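Local coordinates for protein glucosamine--fructose-6-phosphate aminotransferase [isomerizing] (Francisella tularensis subsp. tularensis, PDB 3TBF) that probably uses glutamine-derived ammonia to convert fructose 6-phosphate into glucosamine 6-phosphate, the crystallised C-terminal part being probably its isomerase region, at residues V282-L293 / F309-F320. Sequence-based numbering, arbitrary orientation.
Sequences VVPNDELLDKTL and FVDKAVKERVNF
Val283 is joined to its neighbouring strand through both backbone polar atoms: its N donates to Phe309 O (2.8 Å, 170° at the hydrogen) and its O accepts from Asp311 N at 3.1 Å. Beta-branched valines suit these extended strands, and Val283 CB lies 3.5 Å from Val310 CG2, side by side. Val314 and Leu289 fill the buried space between loop and helix, Val314 CG1 meeting Leu289 CD2 at 3.8 Å and lying against the Asn285 side chain. Chi1 of -57° turns Val314 CG1 that way and leaves CG2 against Val283 O. The same Leu289 methyl lies over one face of the Arg317 guanidinium, 3.7 Å from NH1. Ala313 O, near the guanidinium plane, accepts a hydrogen bond from Arg317 NH2 (2.8 Å), limiting how the group can turn. Leu293 CD2 reaches the ring edge of Phe320 at CE2, 3.8 Å away, and also touches Val318. Asp311 shapes the turn: OD1 accepts from Ala313 N through its anti lone pair, forming an Asx turn, while OD2 accepts hydrogen bonds from a water (2.9 Å) and Ala330 N. On the sheet's other face, Val282 and Phe309 pack on helix 335-355. Strand 278-283, helix 289-301 and strand 305-311 thus form a beta-alpha-beta crossover of the parallel-sheet SIS domain.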
ATOM      1  N   VAL A 282      -6.319 -15.155  -7.468  1.00 20.17           N
ATOM      2  CA  VAL A 282      -5.503 -15.529  -8.584  1.00 20.86           C
ATOM      3  C   VAL A 282      -4.479 -16.501  -8.009  1.00 22.59           C
ATOM      4  O   VAL A 282      -3.758 -16.173  -7.083  1.00 21.16           O
ATOM      5  CB  VAL A 282      -4.811 -14.273  -9.147  1.00 21.75           C
ATOM      6  CG1 VAL A 282      -3.639 -14.637 -10.047  1.00 22.86           C
ATOM      7  CG2 VAL A 282      -5.863 -13.330  -9.911  1.00 20.31           C
ATOM      8  N   VAL A 283      -4.449 -17.726  -8.555  1.00 24.77           N
ATOM      9  CA  VAL A 283      -3.595 -18.798  -8.064  1.00 25.29           C
ATOM     10  C   VAL A 283      -2.642 -19.281  -9.161  1.00 25.49           C
ATOM     11  O   VAL A 283      -2.970 -20.162  -9.957  1.00 26.53           O
ATOM     12  CB  VAL A 283      -4.468 -19.950  -7.570  1.00 26.70           C
ATOM     13  CG1 VAL A 283      -3.619 -20.996  -6.899  1.00 28.48           C
ATOM     14  CG2 VAL A 283      -5.548 -19.434  -6.606  1.00 26.46           C
ATOM     15  N   PRO A 284      -1.456 -18.696  -9.233  1.00 25.44           N
ATOM     16  CA  PRO A 284      -0.517 -18.982 -10.285  1.00 25.77           C
ATOM     17  C   PRO A 284       0.388 -20.211 -10.063  1.00 28.34           C
ATOM     18  O   PRO A 284       0.452 -20.813  -8.976  1.00 28.21           O
ATOM     19  CB  PRO A 284       0.362 -17.742 -10.274  1.00 25.62           C
ATOM     20  CG  PRO A 284       0.466 -17.409  -8.826  1.00 24.49           C
ATOM     21  CD  PRO A 284      -0.915 -17.702  -8.283  1.00 25.52           C
ATOM     22  N   ASN A 285       1.135 -20.542 -11.103  1.00 30.89           N
ATOM     23  CA  ASN A 285       2.079 -21.657 -11.074  1.00 33.60           C
ATOM     24  C   ASN A 285       3.464 -21.191 -10.668  1.00 35.11           C
ATOM     25  O   ASN A 285       4.323 -20.956 -11.524  1.00 36.22           O
ATOM     26  CB  ASN A 285       2.177 -22.291 -12.466  1.00 33.59           C
ATOM     27  CG  ASN A 285       3.117 -23.482 -12.499  1.00 34.13           C
ATOM     28  OD1 ASN A 285       3.205 -24.251 -11.539  1.00 34.11           O
ATOM     29  ND2 ASN A 285       3.820 -23.636 -13.606  1.00 34.73           N
ATOM     30  N   ASP A 286       3.669 -21.051  -9.372  1.00 37.10           N
ATOM     31  CA  ASP A 286       4.913 -20.480  -8.848  1.00 38.08           C
ATOM     32  C   ASP A 286       5.286 -21.106  -7.518  1.00 38.84           C
ATOM     33  O   ASP A 286       4.622 -22.045  -7.038  1.00 39.50           O
ATOM     34  CB  ASP A 286       4.814 -18.948  -8.742  1.00 37.66           C
ATOM     35  CG  ASP A 286       3.889 -18.471  -7.604  1.00 38.27           C
ATOM     36  OD1 ASP A 286       3.294 -19.304  -6.866  1.00 37.08           O
ATOM     37  OD2 ASP A 286       3.760 -17.226  -7.471  1.00 39.51           O
ATOM     38  N   GLU A 287       6.366 -20.584  -6.942  1.00 39.66           N
ATOM     39  CA  GLU A 287       6.953 -21.129  -5.705  1.00 41.19           C
ATOM     40  C   GLU A 287       6.011 -21.093  -4.502  1.00 39.68           C
ATOM     41  O   GLU A 287       6.238 -21.829  -3.571  1.00 40.94           O
ATOM     42  CB  GLU A 287       8.242 -20.372  -5.315  1.00 42.11           C
ATOM     43  CG  GLU A 287       9.299 -20.307  -6.416  1.00 46.23           C
ATOM     44  CD  GLU A 287       9.026 -19.176  -7.446  1.00 52.39           C
ATOM     45  OE1 GLU A 287       8.992 -17.974  -7.030  1.00 55.18           O
ATOM     46  OE2 GLU A 287       8.843 -19.491  -8.669  1.00 54.60           O
ATOM     47  N   LEU A 288       4.962 -20.281  -4.526  1.00 37.79           N
ATOM     48  CA  LEU A 288       4.188 -19.962  -3.309  1.00 37.78           C
ATOM     49  C   LEU A 288       2.801 -20.586  -3.255  1.00 37.56           C
ATOM     50  O   LEU A 288       1.911 -20.120  -2.532  1.00 36.27           O
ATOM     51  CB  LEU A 288       4.056 -18.449  -3.188  1.00 37.22           C
ATOM     52  CG  LEU A 288       5.382 -17.691  -3.375  1.00 38.74           C
ATOM     53  CD1 LEU A 288       5.161 -16.171  -3.540  1.00 38.01           C
ATOM     54  CD2 LEU A 288       6.341 -18.025  -2.196  1.00 39.45           C
ATOM     55  N   LEU A 289       2.633 -21.653  -4.030  1.00 37.94           N
ATOM     56  CA  LEU A 289       1.346 -22.275  -4.199  1.00 37.54           C
ATOM     57  C   LEU A 289       0.861 -22.763  -2.875  1.00 37.72           C
ATOM     58  O   LEU A 289      -0.255 -22.440  -2.450  1.00 37.14           O
ATOM     59  CB  LEU A 289       1.455 -23.423  -5.201  1.00 37.70           C
ATOM     60  CG  LEU A 289       0.204 -24.273  -5.394  1.00 38.29           C
ATOM     61  CD1 LEU A 289      -1.025 -23.435  -5.849  1.00 33.82           C
ATOM     62  CD2 LEU A 289       0.575 -25.431  -6.395  1.00 36.91           C
ATOM     63  N   ASP A 290       1.720 -23.516  -2.196  1.00 39.14           N
ATOM     64  CA  ASP A 290       1.342 -24.126  -0.929  1.00 39.91           C
ATOM     65  C   ASP A 290       0.981 -23.065   0.120  1.00 38.81           C
ATOM     66  O   ASP A 290      -0.007 -23.223   0.869  1.00 38.59           O
ATOM     67  CB  ASP A 290       2.426 -25.110  -0.475  1.00 41.69           C
ATOM     68  CG  ASP A 290       2.418 -26.436  -1.296  1.00 46.94           C
ATOM     69  OD1 ASP A 290       1.463 -26.688  -2.081  1.00 51.01           O
ATOM     70  OD2 ASP A 290       3.352 -27.260  -1.140  1.00 53.68           O
ATOM     71  N   LYS A 291       1.710 -21.951   0.145  1.00 37.64           N
ATOM     72  CA  LYS A 291       1.320 -20.868   1.072  1.00 37.64           C
ATOM     73  C   LYS A 291      -0.078 -20.337   0.726  1.00 35.50           C
ATOM     74  O   LYS A 291      -0.901 -20.083   1.622  1.00 34.06           O
ATOM     75  CB  LYS A 291       2.264 -19.655   1.038  1.00 38.36           C
ATOM     76  CG  LYS A 291       3.749 -19.900   0.975  1.00 41.63           C
ATOM     77  CD  LYS A 291       4.297 -20.505   2.211  1.00 46.70           C
ATOM     78  CE  LYS A 291       5.814 -20.737   2.026  1.00 50.67           C
ATOM     79  NZ  LYS A 291       6.230 -21.640   0.867  1.00 51.58           N
ATOM     80  N   THR A 292      -0.322 -20.170  -0.579  1.00 33.24           N
ATOM     81  CA  THR A 292      -1.554 -19.559  -1.043  1.00 31.47           C
ATOM     82  C   THR A 292      -2.753 -20.464  -0.768  1.00 31.71           C
ATOM     83  O   THR A 292      -3.795 -20.019  -0.286  1.00 30.19           O
ATOM     84  CB  THR A 292      -1.448 -19.190  -2.535  1.00 30.98           C
ATOM     85  OG1 THR A 292      -0.664 -17.996  -2.675  1.00 28.55           O
ATOM     86  CG2 THR A 292      -2.809 -18.959  -3.125  1.00 29.05           C
ATOM     87  N   LEU A 293      -2.592 -21.743  -1.054  1.00 32.95           N
ATOM     88  CA  LEU A 293      -3.627 -22.734  -0.732  1.00 35.10           C
ATOM     89  C   LEU A 293      -3.929 -22.774   0.779  1.00 36.00           C
ATOM     90  O   LEU A 293      -5.092 -22.932   1.214  1.00 34.86           O
ATOM     91  CB  LEU A 293      -3.178 -24.126  -1.187  1.00 36.16           C
ATOM     92  CG  LEU A 293      -3.240 -24.334  -2.683  1.00 37.55           C
ATOM     93  CD1 LEU A 293      -2.491 -25.652  -3.065  1.00 40.61           C
ATOM     94  CD2 LEU A 293      -4.702 -24.356  -3.146  1.00 38.68           C
ATOM     95  N   PHE A 309      -9.201 -18.037 -10.158  1.00 22.43           N
ATOM     96  CA  PHE A 309      -8.606 -18.100 -11.435  1.00 21.41           C
ATOM     97  C   PHE A 309      -7.223 -18.658 -11.272  1.00 21.43           C
ATOM     98  O   PHE A 309      -6.352 -18.105 -10.620  1.00 22.32           O
ATOM     99  CB  PHE A 309      -8.541 -16.717 -12.029  1.00 21.86           C
ATOM    100  CG  PHE A 309      -9.877 -16.096 -12.241  1.00 21.90           C
ATOM    101  CD1 PHE A 309     -10.728 -16.558 -13.217  1.00 22.18           C
ATOM    102  CD2 PHE A 309     -10.284 -15.062 -11.468  1.00 23.16           C
ATOM    103  CE1 PHE A 309     -11.976 -15.990 -13.413  1.00 21.75           C
ATOM    104  CE2 PHE A 309     -11.526 -14.485 -11.674  1.00 24.20           C
ATOM    105  CZ  PHE A 309     -12.373 -14.980 -12.654  1.00 21.31           C
ATOM    106  N   VAL A 310      -7.003 -19.766 -11.915  1.00 22.56           N
ATOM    107  CA  VAL A 310      -5.975 -20.701 -11.537  1.00 23.03           C
ATOM    108  C   VAL A 310      -5.246 -21.097 -12.794  1.00 22.38           C
ATOM    109  O   VAL A 310      -5.852 -21.200 -13.818  1.00 21.99           O
ATOM    110  CB  VAL A 310      -6.725 -21.899 -10.888  1.00 24.98           C
ATOM    111  CG1 VAL A 310      -6.102 -23.257 -11.246  1.00 27.05           C
ATOM    112  CG2 VAL A 310      -6.984 -21.645  -9.398  1.00 20.38           C
ATOM    113  N   ASP A 311      -3.939 -21.292 -12.728  1.00 23.47           N
ATOM    114  CA  ASP A 311      -3.176 -21.783 -13.879  1.00 23.95           C
ATOM    115  C   ASP A 311      -3.441 -23.276 -13.991  1.00 26.04           C
ATOM    116  O   ASP A 311      -3.522 -23.963 -12.953  1.00 26.24           O
ATOM    117  CB  ASP A 311      -1.676 -21.540 -13.717  1.00 23.77           C
ATOM    118  CG  ASP A 311      -0.868 -21.967 -14.944  1.00 26.49           C
ATOM    119  OD1 ASP A 311      -0.688 -23.187 -15.198  1.00 32.50           O
ATOM    120  OD2 ASP A 311      -0.411 -21.076 -15.688  1.00 29.65           O
ATOM    121  N   LYS A 312      -3.576 -23.770 -15.222  1.00 26.63           N
ATOM    122  CA  LYS A 312      -3.945 -25.182 -15.477  1.00 29.62           C
ATOM    123  C   LYS A 312      -2.995 -26.147 -14.772  1.00 29.81           C
ATOM    124  O   LYS A 312      -3.437 -27.144 -14.246  1.00 29.91           O
ATOM    125  CB  LYS A 312      -3.958 -25.513 -16.976  1.00 30.41           C
ATOM    126  CG  LYS A 312      -5.024 -24.717 -17.828  1.00 34.69           C
ATOM    127  CD  LYS A 312      -4.954 -25.100 -19.319  1.00 39.26           C
ATOM    128  CE  LYS A 312      -6.339 -25.247 -20.008  1.00 42.38           C
ATOM    129  NZ  LYS A 312      -6.188 -25.286 -21.550  1.00 41.03           N
ATOM    130  N   ALA A 313      -1.704 -25.799 -14.734  1.00 29.85           N
ATOM    131  CA  ALA A 313      -0.668 -26.613 -14.081  1.00 30.02           C
ATOM    132  C   ALA A 313      -0.792 -26.748 -12.551  1.00 30.33           C
ATOM    133  O   ALA A 313       0.001 -27.462 -11.960  1.00 31.55           O
ATOM    134  CB  ALA A 313       0.740 -26.079 -14.440  1.00 29.25           C
ATOM    135  N   VAL A 314      -1.763 -26.105 -11.913  1.00 29.32           N
ATOM    136  CA  VAL A 314      -1.929 -26.254 -10.473  1.00 29.84           C
ATOM    137  C   VAL A 314      -3.332 -26.656 -10.138  1.00 32.03           C
ATOM    138  O   VAL A 314      -3.627 -26.883  -8.994  1.00 32.33           O
ATOM    139  CB  VAL A 314      -1.538 -24.932  -9.669  1.00 30.16           C
ATOM    140  CG1 VAL A 314      -0.063 -24.530  -9.985  1.00 28.09           C
ATOM    141  CG2 VAL A 314      -2.555 -23.772  -9.928  1.00 22.74           C
ATOM    142  N   LYS A 315      -4.193 -26.830 -11.138  1.00 34.75           N
ATOM    143  CA  LYS A 315      -5.627 -27.031 -10.876  1.00 36.79           C
ATOM    144  C   LYS A 315      -5.972 -28.301 -10.102  1.00 38.85           C
ATOM    145  O   LYS A 315      -6.946 -28.347  -9.342  1.00 39.09           O
ATOM    146  CB  LYS A 315      -6.394 -27.036 -12.175  1.00 36.87           C
ATOM    147  CG  LYS A 315      -7.856 -26.725 -12.003  1.00 38.89           C
ATOM    148  CD  LYS A 315      -8.721 -27.964 -12.049  1.00 43.58           C
ATOM    149  CE  LYS A 315     -10.087 -27.702 -11.389  1.00 45.93           C
ATOM    150  NZ  LYS A 315     -11.145 -27.343 -12.363  1.00 46.67           N
ATOM    151  N   GLU A 316      -5.174 -29.333 -10.311  1.00 40.96           N
ATOM    152  CA  GLU A 316      -5.345 -30.594  -9.600  1.00 43.25           C
ATOM    153  C   GLU A 316      -5.113 -30.428  -8.114  1.00 43.30           C
ATOM    154  O   GLU A 316      -5.772 -31.069  -7.308  1.00 44.63           O
ATOM    155  CB  GLU A 316      -4.373 -31.627 -10.136  1.00 44.38           C
ATOM    156  CG  GLU A 316      -5.078 -32.812 -10.762  1.00 51.20           C
ATOM    157  CD  GLU A 316      -5.999 -32.406 -11.913  1.00 56.29           C
ATOM    158  OE1 GLU A 316      -7.156 -31.996 -11.612  1.00 58.56           O
ATOM    159  OE2 GLU A 316      -5.558 -32.508 -13.100  1.00 59.14           O
ATOM    160  N   ARG A 317      -4.179 -29.552  -7.757  1.00 42.53           N
ATOM    161  CA  ARG A 317      -3.910 -29.208  -6.359  1.00 42.08           C
ATOM    162  C   ARG A 317      -4.922 -28.241  -5.724  1.00 41.03           C
ATOM    163  O   ARG A 317      -4.865 -27.977  -4.534  1.00 41.39           O
ATOM    164  CB  ARG A 317      -2.474 -28.691  -6.244  1.00 41.54           C
ATOM    165  CG  ARG A 317      -1.457 -29.821  -6.453  1.00 42.21           C
ATOM    166  CD  ARG A 317      -0.039 -29.336  -6.678  1.00 41.59           C
ATOM    167  NE  ARG A 317       0.241 -28.935  -8.060  1.00 41.79           N
ATOM    168  CZ  ARG A 317       1.429 -28.483  -8.481  1.00 43.10           C
ATOM    169  NH1 ARG A 317       2.446 -28.373  -7.628  1.00 44.10           N
ATOM    170  NH2 ARG A 317       1.620 -28.141  -9.756  1.00 40.84           N
ATOM    171  N   VAL A 318      -5.872 -27.757  -6.505  1.00 40.62           N
ATOM    172  CA  VAL A 318      -6.836 -26.805  -6.008  1.00 40.01           C
ATOM    173  C   VAL A 318      -8.188 -27.453  -5.770  1.00 41.64           C
ATOM    174  O   VAL A 318      -8.980 -27.621  -6.692  1.00 41.50           O
ATOM    175  CB  VAL A 318      -6.998 -25.624  -6.974  1.00 38.40           C
ATOM    176  CG1 VAL A 318      -8.219 -24.851  -6.595  1.00 37.37           C
ATOM    177  CG2 VAL A 318      -5.740 -24.761  -6.978  1.00 33.96           C
ATOM    178  N   ASN A 319      -8.461 -27.755  -4.509  1.00 43.66           N
ATOM    179  CA  ASN A 319      -9.694 -28.396  -4.112  1.00 45.75           C
ATOM    180  C   ASN A 319     -10.403 -27.687  -2.932  1.00 46.23           C
ATOM    181  O   ASN A 319      -9.994 -27.829  -1.779  1.00 47.17           O
ATOM    182  CB  ASN A 319      -9.377 -29.849  -3.765  1.00 47.02           C
ATOM    183  CG  ASN A 319      -8.618 -30.573  -4.901  1.00 50.06           C
ATOM    184  OD1 ASN A 319      -7.438 -30.923  -4.757  1.00 51.85           O
ATOM    185  ND2 ASN A 319      -9.290 -30.762  -6.048  1.00 51.43           N
ATOM    186  N   PHE A 320     -11.474 -26.941  -3.228  1.00 46.11           N
ATOM    187  CA  PHE A 320     -12.342 -26.345  -2.200  1.00 45.76           C
ATOM    188  C   PHE A 320     -13.809 -26.632  -2.456  1.00 46.82           C
ATOM    189  O   PHE A 320     -14.337 -26.254  -3.501  1.00 45.83           O
ATOM    190  CB  PHE A 320     -12.103 -24.829  -2.107  1.00 44.58           C
ATOM    191  CG  PHE A 320     -10.693 -24.483  -1.765  1.00 41.27           C
ATOM    192  CD1 PHE A 320     -10.293 -24.429  -0.465  1.00 37.58           C
ATOM    193  CD2 PHE A 320      -9.746 -24.282  -2.760  1.00 39.87           C
ATOM    194  CE1 PHE A 320      -8.982 -24.138  -0.134  1.00 37.18           C
ATOM    195  CE2 PHE A 320      -8.418 -23.997  -2.432  1.00 38.31           C
ATOM    196  CZ  PHE A 320      -8.044 -23.932  -1.112  1.00 37.28           C
TER
HETATM  197  O   HOH W   1       1.048 -18.979 -13.529  1.00 24.78           O
HETATM  198  O   HOH W   2       2.354 -21.849 -15.994  1.00 30.79           O